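Local coordinates for protein putative glutathione S-transferase (Corynebacterium glutamicum, PDB 3M1G) that probably catalyses glutathione transfer to substrates, as a glutathione S-transferase of the ECM4-like subfamily, at residues R75-R80 / G290-F295. Sequence-based numbering, arbitrary orientation.
Sequences RTVITR and GDTTDF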
loop_
_atom_site.group_PDB
_atom_site.type_symbol
_atom_site.label_atom_id
_atom_site.label_comp_id
_atom_site.label_asym_id
_atom_site.label_seq_id
_atom_site.Cartn_x
_atom_site.Cartn_y
_atom_site.Cartn_z
ATOM N N ARG A 75 -5.387 0.494 -23.429
ATOM C CA ARG A 75 -5.196 -0.579 -24.435
ATOM C C ARG A 75 -5.182 -0.067 -25.894
ATOM O O ARG A 75 -4.336 -0.473 -26.701
ATOM C CB ARG A 75 -6.355 -1.542 -24.391
ATOM C CG ARG A 75 -6.665 -2.226 -23.057
ATOM C CD ARG A 75 -7.875 -3.104 -23.274
ATOM N NE ARG A 75 -8.225 -3.910 -22.130
ATOM C CZ ARG A 75 -9.194 -4.832 -22.158
ATOM N NH1 ARG A 75 -9.483 -5.513 -21.073
ATOM N NH2 ARG A 75 -9.879 -5.076 -23.279
ATOM N N THR A 76 -6.134 0.804 -26.208
ATOM C CA THR A 76 -6.293 1.326 -27.551
ATOM C C THR A 76 -5.156 2.229 -27.947
ATOM O O THR A 76 -4.707 2.216 -29.136
ATOM C CB THR A 76 -7.693 2.032 -27.781
ATOM O OG1 THR A 76 -7.765 3.302 -27.132
ATOM C CG2 THR A 76 -8.820 1.200 -27.290
ATOM N N VAL A 77 -4.653 2.999 -26.981
ATOM C CA VAL A 77 -3.524 3.907 -27.226
ATOM C C VAL A 77 -2.231 3.139 -27.464
ATOM O O VAL A 77 -1.454 3.446 -28.394
ATOM C CB VAL A 77 -3.371 4.959 -26.099
ATOM C CG1 VAL A 77 -2.131 5.888 -26.330
ATOM C CG2 VAL A 77 -4.632 5.798 -26.007
ATOM N N ILE A 78 -2.011 2.109 -26.656
ATOM C CA ILE A 78 -0.807 1.284 -26.783
ATOM C C ILE A 78 -0.823 0.602 -28.181
ATOM O O ILE A 78 0.185 0.571 -28.865
ATOM C CB ILE A 78 -0.766 0.170 -25.695
ATOM C CG1 ILE A 78 -0.533 0.765 -24.276
ATOM C CG2 ILE A 78 0.283 -0.825 -26.002
ATOM C CD1 ILE A 78 -0.937 -0.221 -23.081
ATOM N N THR A 79 -1.972 0.047 -28.561
ATOM C CA THR A 79 -2.077 -0.708 -29.797
ATOM C C THR A 79 -1.872 0.238 -30.994
ATOM O O THR A 79 -1.140 -0.091 -31.931
ATOM C CB THR A 79 -3.417 -1.442 -29.860
ATOM O OG1 THR A 79 -3.516 -2.324 -28.725
ATOM C CG2 THR A 79 -3.547 -2.256 -31.162
ATOM N N ARG A 80 -2.495 1.414 -30.940
ATOM C CA ARG A 80 -2.328 2.432 -31.979
ATOM C C ARG A 80 -0.861 2.796 -32.188
ATOM O O ARG A 80 -0.385 2.901 -33.342
ATOM C CB ARG A 80 -3.174 3.672 -31.691
ATOM C CG ARG A 80 -3.040 4.849 -32.661
ATOM C CD ARG A 80 -4.031 5.922 -32.338
ATOM N NE ARG A 80 -3.774 7.217 -32.987
ATOM C CZ ARG A 80 -3.006 8.191 -32.493
ATOM N NH1 ARG A 80 -2.345 8.056 -31.345
ATOM N NH2 ARG A 80 -2.889 9.322 -33.165
ATOM N N GLY A 290 5.378 2.280 -21.656
ATOM C CA GLY A 290 5.779 3.334 -20.737
ATOM C C GLY A 290 5.607 4.725 -21.296
ATOM O O GLY A 290 5.275 5.656 -20.562
ATOM N N ASP A 291 5.783 4.873 -22.609
ATOM C CA ASP A 291 5.720 6.192 -23.234
ATOM C C ASP A 291 4.289 6.621 -23.516
ATOM O O ASP A 291 4.078 7.658 -24.120
ATOM C CB ASP A 291 6.673 6.291 -24.478
ATOM C CG ASP A 291 6.257 5.381 -25.674
ATOM O OD1 ASP A 291 5.241 4.633 -25.604
ATOM O OD2 ASP A 291 6.977 5.438 -26.726
ATOM N N THR A 292 3.298 5.808 -23.122
ATOM C CA THR A 292 1.918 6.252 -23.108
ATOM C C THR A 292 1.334 6.267 -21.652
ATOM O O THR A 292 0.100 6.421 -21.463
ATOM C CB THR A 292 1.060 5.392 -24.019
ATOM O OG1 THR A 292 1.016 4.035 -23.548
ATOM C CG2 THR A 292 1.614 5.402 -25.516
ATOM N N THR A 293 2.207 6.073 -20.651
ATOM C CA THR A 293 1.777 5.931 -19.253
ATOM C C THR A 293 2.108 7.223 -18.503
ATOM O O THR A 293 3.295 7.555 -18.335
ATOM C CB THR A 293 2.470 4.743 -18.581
ATOM O OG1 THR A 293 2.184 3.551 -19.317
ATOM C CG2 THR A 293 2.000 4.552 -17.103
ATOM N N ASP A 294 1.065 7.952 -18.104
ATOM C CA ASP A 294 1.212 9.201 -17.348
ATOM C C ASP A 294 0.759 8.960 -15.905
ATOM O O ASP A 294 -0.447 8.936 -15.603
ATOM C CB ASP A 294 0.418 10.335 -18.005
ATOM C CG ASP A 294 0.689 11.718 -17.366
ATOM O OD1 ASP A 294 0.889 11.751 -16.140
ATOM O OD2 ASP A 294 0.685 12.754 -18.109
ATOM N N PHE A 295 1.734 8.760 -15.025
ATOM C CA PHE A 295 1.431 8.373 -13.644
ATOM C C PHE A 295 0.710 9.479 -12.875
ATOM O O PHE A 295 -0.139 9.189 -12.035
ATOM C CB PHE A 295 2.690 7.942 -12.906
ATOM C CG PHE A 295 3.219 6.606 -13.337
ATOM C CD1 PHE A 295 2.575 5.451 -12.974
ATOM C CD2 PHE A 295 4.383 6.512 -14.086
ATOM C CE1 PHE A 295 3.077 4.223 -13.340
ATOM C CE2 PHE A 295 4.882 5.313 -14.460
ATOM C CZ PHE A 295 4.226 4.143 -14.080
#
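A chi1 of 178° swings Val77 CG1 away from the backbone N of its own residue and out to Thr292, whose chi1 of 64° leaves OG1 flanked by N and C, and the two residues meet through carbon: Val77 CG1 lies 3.9 Å from Thr292 CG2, the side chains running alongside with opposite headings. On the next residue of the helix, the Ile78 side chain crosses that of Thr292 at about a right angle, its CG1 3.7 Å from Thr292 OG1, a van der Waals contact. Threonine suits the place because it has two different branches: the methyl packs on valine, while the buried hydroxyl has hydrogen bonds with Gly288 O, Phe289 O and His74 NE2, the last tying the loop to helix 71-83. The branched valine and isoleucine give the helix a compact apolar surface here. Asp291 adds a second, charged link between the same helix and loop, a salt bridge to Arg81 of helix 71-83. Small and buried, this patch joins the first helix of the thioredoxin-like N-terminal domain, which follows the predicted nucleophile Cys70, to the loop before helix 295-305 of the all-helical C-terminal domain, an interdomain packing characteristic of the glutathione S-transferase fold.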